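Local coordinates for protein Hen1 (Anabaena variabilis, PDB 3JWH) that probably transfers a methyl group from S-adenosylmethionine to the 2'-hydroxyl of the 3'-terminal nucleotide of RNA, at residues A92-Q96 against A122-V126; A69-L73 against R85-I89; M18-V22 against N42-L47. All blocks are in the same frame, centred on the assembly; numbering follows the deposited sequence.

Interaction 1: A92-Q96 against A122-V126; sequences ALTYQ and AFERV. With SAH (S-adenosyl-L-homocysteine), chain C.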
loop_
_atom_site.group_PDB
_atom_site.type_symbol
_atom_site.label_atom_id
_atom_site.label_comp_id
_atom_site.label_asym_id
_atom_site.label_seq_id
_atom_site.Cartn_x
_atom_site.Cartn_y
_atom_site.Cartn_z
ATOM N N ALA A 92 5.973 12.815 -6.187
ATOM C CA ALA A 92 5.120 13.038 -5.030
ATOM C C ALA A 92 3.783 12.339 -5.270
ATOM O O ALA A 92 3.322 12.236 -6.404
ATOM C CB ALA A 92 4.909 14.515 -4.830
ATOM N N LEU A 93 3.150 11.876 -4.199
ATOM C CA LEU A 93 1.887 11.147 -4.314
ATOM C C LEU A 93 0.690 12.050 -4.498
ATOM O O LEU A 93 -0.398 11.597 -4.851
ATOM C CB LEU A 93 1.668 10.281 -3.071
ATOM C CG LEU A 93 2.733 9.216 -2.792
ATOM C CD1 LEU A 93 2.459 8.538 -1.454
ATOM C CD2 LEU A 93 2.747 8.209 -3.918
ATOM N N THR A 94 0.894 13.336 -4.269
ATOM C CA THR A 94 -0.187 14.294 -4.373
ATOM C C THR A 94 -0.341 14.880 -5.769
ATOM O O THR A 94 -1.208 15.721 -6.000
ATOM C CB THR A 94 0.030 15.425 -3.367
ATOM O OG1 THR A 94 1.280 16.063 -3.642
ATOM C CG2 THR A 94 0.060 14.870 -1.948
ATOM N N TYR A 95 0.486 14.439 -6.705
ATOM C CA TYR A 95 0.411 14.950 -8.066
ATOM C C TYR A 95 -0.147 13.919 -9.044
ATOM O O TYR A 95 0.228 12.751 -9.005
ATOM C CB TYR A 95 1.790 15.394 -8.529
ATOM C CG TYR A 95 1.808 15.864 -9.960
ATOM C CD1 TYR A 95 1.157 17.039 -10.338
ATOM C CD2 TYR A 95 2.472 15.127 -10.944
ATOM C CE1 TYR A 95 1.169 17.470 -11.661
ATOM C CE2 TYR A 95 2.492 15.548 -12.272
ATOM C CZ TYR A 95 1.839 16.720 -12.624
ATOM O OH TYR A 95 1.872 17.138 -13.938
ATOM N N GLN A 96 -1.036 14.366 -9.925
ATOM C CA GLN A 96 -1.655 13.485 -10.908
ATOM C C GLN A 96 -0.687 13.096 -12.002
ATOM O O GLN A 96 -0.600 13.772 -13.030
ATOM C CB GLN A 96 -2.861 14.152 -11.538
ATOM C CG GLN A 96 -3.792 14.805 -10.558
ATOM C CD GLN A 96 -5.128 15.125 -11.189
ATOM O OE1 GLN A 96 -5.194 15.524 -12.357
ATOM N NE2 GLN A 96 -6.205 14.952 -10.424
ATOM N N ALA A 122 -5.312 15.624 -1.195
ATOM C CA ALA A 122 -4.848 15.594 -2.582
ATOM C C ALA A 122 -4.484 14.167 -2.988
ATOM O O ALA A 122 -4.773 13.727 -4.093
ATOM C CB ALA A 122 -3.646 16.527 -2.765
ATOM N N PHE A 123 -3.840 13.441 -2.084
ATOM C CA PHE A 123 -3.459 12.069 -2.372
ATOM C C PHE A 123 -4.703 11.218 -2.616
ATOM O O PHE A 123 -4.709 10.349 -3.489
ATOM C CB PHE A 123 -2.650 11.501 -1.206
ATOM C CG PHE A 123 -2.357 10.044 -1.330
ATOM C CD1 PHE A 123 -1.711 9.544 -2.455
ATOM C CD2 PHE A 123 -2.745 9.162 -0.333
ATOM C CE1 PHE A 123 -1.457 8.186 -2.587
ATOM C CE2 PHE A 123 -2.492 7.790 -0.456
ATOM C CZ PHE A 123 -1.848 7.302 -1.587
ATOM N N GLU A 124 -5.757 11.481 -1.848
ATOM C CA GLU A 124 -7.007 10.735 -1.980
ATOM C C GLU A 124 -7.593 10.850 -3.377
ATOM O O GLU A 124 -8.058 9.863 -3.930
ATOM C CB GLU A 124 -8.044 11.206 -0.949
ATOM C CG GLU A 124 -7.802 10.694 0.471
ATOM C CD GLU A 124 -8.612 11.451 1.523
ATOM O OE1 GLU A 124 -9.517 12.226 1.137
ATOM O OE2 GLU A 124 -8.350 11.266 2.733
ATOM N N ARG A 125 -7.585 12.056 -3.944
ATOM C CA ARG A 125 -8.106 12.257 -5.290
ATOM C C ARG A 125 -7.190 11.594 -6.296
ATOM O O ARG A 125 -7.644 10.860 -7.167
ATOM C CB ARG A 125 -8.244 13.744 -5.609
ATOM C CG ARG A 125 -9.478 14.378 -4.983
ATOM C CD ARG A 125 -9.677 15.780 -5.510
ATOM N NE ARG A 125 -8.539 16.628 -5.170
ATOM C CZ ARG A 125 -8.276 17.062 -3.943
ATOM N NH1 ARG A 125 -9.078 16.733 -2.934
ATOM N NH2 ARG A 125 -7.209 17.822 -3.723
ATOM N N VAL A 126 -5.896 11.850 -6.171
ATOM C CA VAL A 126 -4.932 11.245 -7.066
ATOM C C VAL A 126 -5.162 9.733 -7.138
ATOM O O VAL A 126 -5.173 9.139 -8.217
ATOM C CB VAL A 126 -3.499 11.494 -6.575
ATOM C CG1 VAL A 126 -2.503 10.753 -7.461
ATOM C CG2 VAL A 126 -3.212 12.984 -6.566
HETATM N N SAH C . 5.949 1.319 2.334
HETATM C CA SAH C . 7.337 1.173 2.799
HETATM C CB SAH C . 7.588 2.139 3.958
HETATM C CG SAH C . 7.298 3.577 3.527
HETATM S SD SAH C . 7.503 4.816 4.859
HETATM C C SAH C . 7.567 -0.258 3.290
HETATM O O SAH C . 7.410 -0.460 4.513
HETATM O OXT SAH C . 7.895 -1.110 2.434
HETATM C "C5'" SAH C . 6.666 6.209 4.020
HETATM C "C4'" SAH C . 7.144 6.352 2.574
HETATM O "O4'" SAH C . 6.278 7.276 1.892
HETATM C "C3'" SAH C . 8.556 6.944 2.536
HETATM O "O3'" SAH C . 9.298 6.369 1.457
HETATM C "C2'" SAH C . 8.259 8.417 2.255
HETATM O "O2'" SAH C . 9.387 9.007 1.601
HETATM C "C1'" SAH C . 7.126 8.238 1.247
HETATM N N9 SAH C . 6.364 9.487 1.037
HETATM C C8 SAH C . 5.914 10.295 1.995
HETATM N N7 SAH C . 5.241 11.303 1.447
HETATM C C5 SAH C . 5.261 11.140 0.129
HETATM C C6 SAH C . 4.748 11.854 -0.942
HETATM N N6 SAH C . 4.066 12.980 -0.738
HETATM N N1 SAH C . 4.958 11.404 -2.182
HETATM C C2 SAH C . 5.648 10.292 -2.397
HETATM N N3 SAH C . 6.152 9.589 -1.403
HETATM C C4 SAH C . 5.980 9.981 -0.134
#
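L93 meets the ring of F123 through its CB, which lies 3.5 Å from F123 CD1, while its backbone O comes up in the plane of the same ring, at the edge, 3.4 Å from CD1. A carbonyl oxygen suits a phenyl edge, whose hydrogens carry a slight positive charge. One turn further along the helix V126 fits under the loop: its CG2 sits 3.4 Å from T94 O, and CG1 lies near L93 O and Y95 O, so a compact branched residue fills the space beneath a turn lined by carbonyls. At the other end the small A122 lets the loop come close, its CB 3.9 Å from T94 CB.

The other side of L93 belongs to the cofactor product. Its backbone N donates a hydrogen bond of 2.7 Å, bent to 140°, to N1 of the SAH adenine. With CG anti to the carbonyl carbon (chi1 -60°), the isobutyl group is turned toward C2 and N1 of the adenine, its CG nearest, 3.1 Å from SAH C2. An alanine here would keep the backbone bond and the touch of CB on F123, but would probably leave a gap beside adenine C2, with the purine less firmly held.

A type I beta turn from A92 to Y95 shapes the loop and presents this N-H. Such adenine recognition by a loop after a sheet strand is usual in Rossmann-fold methyltransferases. L93 also touches V111 and, like F123, packs on L36 of strand 32-36, while V126 reaches F100. The loop follows strand 86-90 and rests against helix 117-131, which precedes strand 135-141; E124, on the helix face turned from the loop, forms a salt bridge with R181 of helix 168-181.

Interaction 2: A69-L73 against R85-I89; sequences AQERL and RLQLI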
loop_
_atom_site.group_PDB
_atom_site.type_symbol
_atom_site.label_atom_id
_atom_site.label_comp_id
_atom_site.label_asym_id
_atom_site.label_seq_id
_atom_site.Cartn_x
_atom_site.Cartn_y
_atom_site.Cartn_z
ATOM N N ALA A 69 16.286 1.122 -2.628
ATOM C CA ALA A 69 15.386 0.099 -3.162
ATOM C C ALA A 69 16.042 -0.639 -4.333
ATOM O O ALA A 69 16.053 -1.872 -4.380
ATOM C CB ALA A 69 14.087 0.730 -3.617
ATOM N N GLN A 70 16.580 0.127 -5.280
ATOM C CA GLN A 70 17.235 -0.432 -6.455
ATOM C C GLN A 70 18.404 -1.314 -6.006
ATOM O O GLN A 70 18.665 -2.370 -6.577
ATOM C CB GLN A 70 17.738 0.711 -7.351
ATOM C CG GLN A 70 18.241 0.295 -8.720
ATOM C CD GLN A 70 17.233 -0.554 -9.466
ATOM O OE1 GLN A 70 17.117 -1.754 -9.212
ATOM N NE2 GLN A 70 16.486 0.063 -10.379
ATOM N N GLU A 71 19.086 -0.875 -4.958
ATOM C CA GLU A 71 20.231 -1.592 -4.419
ATOM C C GLU A 71 19.885 -2.997 -3.932
ATOM O O GLU A 71 20.479 -3.972 -4.386
ATOM C CB GLU A 71 20.848 -0.777 -3.287
ATOM C CG GLU A 71 22.182 -1.292 -2.785
ATOM C CD GLU A 71 22.872 -0.272 -1.894
ATOM O OE1 GLU A 71 22.225 0.216 -0.936
ATOM O OE2 GLU A 71 24.056 0.044 -2.149
ATOM N N ARG A 72 18.931 -3.120 -3.018
ATOM C CA ARG A 72 18.588 -4.450 -2.537
ATOM C C ARG A 72 17.834 -5.274 -3.579
ATOM O O ARG A 72 17.961 -6.505 -3.616
ATOM C CB ARG A 72 17.822 -4.379 -1.213
ATOM C CG ARG A 72 16.824 -3.267 -1.070
ATOM C CD ARG A 72 16.461 -3.087 0.404
ATOM N NE ARG A 72 15.768 -4.248 0.964
ATOM C CZ ARG A 72 14.513 -4.592 0.680
ATOM N NH1 ARG A 72 13.791 -3.867 -0.163
ATOM N NH2 ARG A 72 13.974 -5.665 1.244
ATOM N N LEU A 73 17.076 -4.607 -4.442
ATOM C CA LEU A 73 16.349 -5.329 -5.472
ATOM C C LEU A 73 17.364 -6.002 -6.370
ATOM O O LEU A 73 17.072 -7.016 -6.998
ATOM C CB LEU A 73 15.456 -4.394 -6.294
ATOM C CG LEU A 73 14.093 -4.030 -5.680
ATOM C CD1 LEU A 73 13.399 -2.944 -6.495
ATOM C CD2 LEU A 73 13.220 -5.259 -5.611
ATOM N N ARG A 85 9.868 -6.381 -15.521
ATOM C CA ARG A 85 8.596 -6.137 -14.841
ATOM C C ARG A 85 8.695 -4.955 -13.866
ATOM O O ARG A 85 7.696 -4.303 -13.558
ATOM C CB ARG A 85 8.170 -7.405 -14.090
ATOM C CG ARG A 85 7.755 -8.548 -15.003
ATOM C CD ARG A 85 7.996 -9.933 -14.395
ATOM N NE ARG A 85 7.266 -10.176 -13.151
ATOM C CZ ARG A 85 7.847 -10.415 -11.973
ATOM N NH1 ARG A 85 9.168 -10.436 -11.877
ATOM N NH2 ARG A 85 7.106 -10.651 -10.894
ATOM N N LEU A 86 9.907 -4.686 -13.400
ATOM C CA LEU A 86 10.174 -3.620 -12.439
ATOM C C LEU A 86 10.353 -2.214 -13.008
ATOM O O LEU A 86 10.898 -2.028 -14.081
ATOM C CB LEU A 86 11.420 -3.968 -11.630
ATOM C CG LEU A 86 11.848 -2.867 -10.659
ATOM C CD1 LEU A 86 10.818 -2.738 -9.538
ATOM C CD2 LEU A 86 13.224 -3.183 -10.107
ATOM N N GLN A 87 9.919 -1.225 -12.245
ATOM C CA GLN A 87 10.030 0.168 -12.641
ATOM C C GLN A 87 10.031 1.006 -11.362
ATOM O O GLN A 87 9.185 0.817 -10.491
ATOM C CB GLN A 87 8.842 0.550 -13.529
ATOM C CG GLN A 87 9.048 1.753 -14.420
ATOM C CD GLN A 87 7.750 2.212 -15.075
ATOM O OE1 GLN A 87 6.962 1.395 -15.572
ATOM N NE2 GLN A 87 7.526 3.518 -15.090
ATOM N N LEU A 88 10.995 1.914 -11.255
ATOM C CA LEU A 88 11.144 2.811 -10.109
ATOM C C LEU A 88 10.925 4.253 -10.571
ATOM O O LEU A 88 11.534 4.701 -11.534
ATOM C CB LEU A 88 12.542 2.657 -9.515
ATOM C CG LEU A 88 12.674 1.906 -8.187
ATOM C CD1 LEU A 88 11.785 0.692 -8.153
ATOM C CD2 LEU A 88 14.107 1.525 -7.989
ATOM N N ILE A 89 10.061 4.973 -9.873
ATOM C CA ILE A 89 9.738 6.343 -10.244
ATOM C C ILE A 89 9.804 7.324 -9.071
ATOM O O ILE A 89 9.232 7.068 -8.006
ATOM C CB ILE A 89 8.309 6.416 -10.809
ATOM C CG1 ILE A 89 8.207 5.630 -12.110
ATOM C CG2 ILE A 89 7.907 7.865 -11.006
ATOM C CD1 ILE A 89 6.773 5.429 -12.561
#
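L73 and L86 meet methyl to methyl, tip to tip, with L73 CD1 3.6 Å from L86 CD2. L86 reaches across because its CG stands anti to the backbone N (chi1 176°), which carries both methyls out from the strand. The same L73 CD1 also lies 4.3 Å from L88 CD1, so one leucine of the helix touches both leucines of the strand. A69, a turn earlier, completes the apolar set more loosely, its CB 4.4 Å from L88 CD2; a side chain this short lets the helix lie near the sheet at that level. Leucine serves well on the strand, being long enough to bridge two axes 10.6 Å apart.

These contacts are the packing of a helix on a sheet in the Rossmann-like methyltransferase fold. Helix 63-73 follows strand 55-60 and leads, by way of the short helix 80-83, to the parallel outermost strand 86-90, a right-handed beta-alpha-beta crossover; helix and strand segments run nearly antiparallel, at 161°. L86 and L88, two residues apart, face the helix, whereas Q87 between them points away and touches strand 55-60.

The mixed polar and apolar contact comes from Q70. Its chain bends at chi2 (52°), folding the amide back over L88, so that the two side chains cross at a slant and NE2 stands 3.7 Å from L88 CD2. Its aliphatic CB touches that methyl as well, at 3.8 Å. A glutamine suits this partly exposed border, where its CB and amide can lie over a leucine methyl and the polar group can still sit at the margin. Beside this pair of elements, helix 42-49 extends the packing: L88 touches L44, and L73 touches K45.

Interaction 3: M18-V22 against N42-L47; sequences MNGVV and NLLKIL. With SAH (S-adenosyl-L-homocysteine), chain C.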
loop_
_atom_site.group_PDB
_atom_site.type_symbol
_atom_site.label_atom_id
_atom_site.label_comp_id
_atom_site.label_asym_id
_atom_site.label_seq_id
_atom_site.Cartn_x
_atom_site.Cartn_y
_atom_site.Cartn_z
ATOM N N MET A 18 3.495 -7.785 4.980
ATOM C CA MET A 18 3.742 -8.151 3.599
ATOM C C MET A 18 2.916 -9.351 3.148
ATOM O O MET A 18 2.317 -9.324 2.069
ATOM C CB MET A 18 5.225 -8.419 3.373
ATOM C CG MET A 18 5.830 -7.510 2.310
ATOM S SD MET A 18 5.905 -5.790 2.821
ATOM C CE MET A 18 7.491 -5.790 3.630
ATOM N N ASN A 19 2.877 -10.401 3.964
ATOM C CA ASN A 19 2.094 -11.592 3.620
ATOM C C ASN A 19 0.628 -11.211 3.468
ATOM O O ASN A 19 -0.073 -11.702 2.582
ATOM C CB ASN A 19 2.215 -12.652 4.721
ATOM C CG ASN A 19 3.528 -13.415 4.662
ATOM O OD1 ASN A 19 3.766 -14.193 3.735
ATOM N ND2 ASN A 19 4.385 -13.197 5.655
ATOM N N GLY A 20 0.172 -10.339 4.354
ATOM C CA GLY A 20 -1.208 -9.900 4.299
ATOM C C GLY A 20 -1.522 -9.139 3.026
ATOM O O GLY A 20 -2.602 -9.289 2.471
ATOM N N VAL A 21 -0.581 -8.319 2.567
ATOM C CA VAL A 21 -0.777 -7.530 1.350
ATOM C C VAL A 21 -0.709 -8.429 0.115
ATOM O O VAL A 21 -1.573 -8.361 -0.758
ATOM C CB VAL A 21 0.289 -6.411 1.227
ATOM C CG1 VAL A 21 0.115 -5.671 -0.077
ATOM C CG2 VAL A 21 0.171 -5.448 2.385
ATOM N N VAL A 22 0.308 -9.286 0.052
ATOM C CA VAL A 22 0.447 -10.184 -1.084
ATOM C C VAL A 22 -0.779 -11.069 -1.213
ATOM O O VAL A 22 -1.261 -11.326 -2.318
ATOM C CB VAL A 22 1.689 -11.078 -0.939
ATOM C CG1 VAL A 22 1.760 -12.068 -2.081
ATOM C CG2 VAL A 22 2.931 -10.220 -0.910
ATOM N N ASN A 42 10.685 -2.963 0.285
ATOM C CA ASN A 42 10.451 -4.228 0.975
ATOM C C ASN A 42 9.386 -5.027 0.246
ATOM O O ASN A 42 9.610 -6.178 -0.121
ATOM C CB ASN A 42 10.056 -3.982 2.427
ATOM C CG ASN A 42 11.211 -3.457 3.252
ATOM O OD1 ASN A 42 12.374 -3.794 2.990
ATOM N ND2 ASN A 42 10.907 -2.641 4.267
ATOM N N LEU A 43 8.234 -4.407 0.004
ATOM C CA LEU A 43 7.182 -5.094 -0.720
ATOM C C LEU A 43 7.586 -5.306 -2.186
ATOM O O LEU A 43 7.257 -6.336 -2.782
ATOM C CB LEU A 43 5.874 -4.307 -0.640
ATOM C CG LEU A 43 4.775 -4.842 -1.558
ATOM C CD1 LEU A 43 4.376 -6.254 -1.137
ATOM C CD2 LEU A 43 3.581 -3.914 -1.513
ATOM N N LEU A 44 8.301 -4.340 -2.773
ATOM C CA LEU A 44 8.729 -4.482 -4.177
ATOM C C LEU A 44 9.633 -5.719 -4.354
ATOM O O LEU A 44 9.557 -6.401 -5.372
ATOM C CB LEU A 44 9.481 -3.227 -4.665
ATOM C CG LEU A 44 8.804 -1.845 -4.688
ATOM C CD1 LEU A 44 9.796 -0.859 -5.273
ATOM C CD2 LEU A 44 7.506 -1.844 -5.507
ATOM N N LYS A 45 10.483 -6.006 -3.371
ATOM C CA LYS A 45 11.373 -7.170 -3.449
ATOM C C LYS A 45 10.568 -8.466 -3.514
ATOM O O LYS A 45 10.845 -9.346 -4.331
ATOM C CB LYS A 45 12.312 -7.203 -2.240
ATOM C CG LYS A 45 13.305 -8.354 -2.259
ATOM C CD LYS A 45 14.441 -8.139 -1.271
ATOM C CE LYS A 45 15.622 -9.046 -1.598
ATOM N NZ LYS A 45 16.812 -8.779 -0.729
ATOM N N ILE A 46 9.555 -8.567 -2.657
ATOM C CA ILE A 46 8.693 -9.740 -2.613
ATOM C C ILE A 46 7.862 -9.934 -3.889
ATOM O O ILE A 46 7.674 -11.054 -4.337
ATOM C CB ILE A 46 7.760 -9.672 -1.359
ATOM C CG1 ILE A 46 8.591 -9.935 -0.099
ATOM C CG2 ILE A 46 6.636 -10.708 -1.455
ATOM C CD1 ILE A 46 7.915 -9.513 1.185
ATOM N N LEU A 47 7.365 -8.849 -4.482
ATOM C CA LEU A 47 6.572 -8.964 -5.705
ATOM C C LEU A 47 7.416 -9.348 -6.931
ATOM O O LEU A 47 7.001 -10.160 -7.758
ATOM C CB LEU A 47 5.854 -7.639 -6.000
ATOM C CG LEU A 47 4.872 -7.075 -4.971
ATOM C CD1 LEU A 47 4.170 -5.854 -5.565
ATOM C CD2 LEU A 47 3.849 -8.143 -4.577
HETATM N N SAH C . 5.949 1.319 2.334
HETATM C CA SAH C . 7.337 1.173 2.799
HETATM C CB SAH C . 7.588 2.139 3.958
HETATM C CG SAH C . 7.298 3.577 3.527
HETATM S SD SAH C . 7.503 4.816 4.859
HETATM C C SAH C . 7.567 -0.258 3.290
HETATM O O SAH C . 7.410 -0.460 4.513
HETATM O OXT SAH C . 7.895 -1.110 2.434
HETATM C "C5'" SAH C . 6.666 6.209 4.020
HETATM C "C4'" SAH C . 7.144 6.352 2.574
HETATM O "O4'" SAH C . 6.278 7.276 1.892
HETATM C "C3'" SAH C . 8.556 6.944 2.536
HETATM O "O3'" SAH C . 9.298 6.369 1.457
HETATM C "C2'" SAH C . 8.259 8.417 2.255
HETATM O "O2'" SAH C . 9.387 9.007 1.601
HETATM C "C1'" SAH C . 7.126 8.238 1.247
HETATM N N9 SAH C . 6.364 9.487 1.037
HETATM C C8 SAH C . 5.914 10.295 1.995
HETATM N N7 SAH C . 5.241 11.303 1.447
HETATM C C5 SAH C . 5.261 11.140 0.129
HETATM C C6 SAH C . 4.748 11.854 -0.942
HETATM N N6 SAH C . 4.066 12.980 -0.738
HETATM N N1 SAH C . 4.958 11.404 -2.182
HETATM C C2 SAH C . 5.648 10.292 -2.397
HETATM N N3 SAH C . 6.152 9.589 -1.403
HETATM C C4 SAH C . 5.980 9.981 -0.134
#
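M18 lies across the first turn of helix 42-49, its thioether chain running over one residue after another. Bends at chi2 (68°) and chi3 curl the chain so that SD comes to 3.8 Å from L43 CB, the two side chains crossing obliquely, while CE continues to N42 and meets its CB at 3.4 Å, nearly at a right angle. An unbranched, flexible methionine is well suited to follow such a curved surface. Nearer its root, M18 also passes over I46 at a slant, although the modelled approach of their carbons is too short to be taken literally.

L43 turns its two methyls to helix 13-27. With CG anti to the backbone N (chi1 171°), CD2 reaches V21 CG1 at 4.1 Å and CD1 reaches V22 CG2 at 4.2 Å, so its forked end spans two successive valines. V22 uses the same CG2 against I46 CG2, 3.8 Å away, and more distantly against L47 CD2. Valines of helix 13-27 thus mesh with leucine and isoleucine of helix 42-49 across axes 10.7 Å apart, crossing at -55°.

V21 and L43 both continue onto T107 of strand 105-109, and L47 onto V33 of strand 32-36, so the pair of helices rests on strands of the central sheet. N42 marks the other end of the interface: beside the methyl of M18, its CB lies 3.6 Å from SAH OXT, at the carboxylate of the homocysteine part. Two helices packed on the same side of the sheet, the second following the glycine-rich loop that holds G37 and G39 after the first strand, with its N-terminal end at the amino acid part of the cofactor, are characteristic of the Rossmann-fold, S-adenosylmethionine-dependent methyltransferases.

In the fold
Along the chain the contacts follow in series: interaction 3 closes first, then interaction 2, then interaction 1. All three lie within the methyltransferase domain and are built around one central sheet. Interactions 2 and 3 are neighbours, their centres about 13 Å apart, with helix 63-73 beside helix 42-49: L73 packs on K45, and R85 makes a weak hydrogen bond to L47 O. Interaction 1 lies about 23 Å from interaction 3 between centres, on the opposite side of the chain's centre, yet both touch SAH, one at the adenine and the other at the carboxylate. Strand 86-90 leads from interaction 2 directly into the adenine-binding loop of interaction 1, connecting helix packing with cofactor recognition.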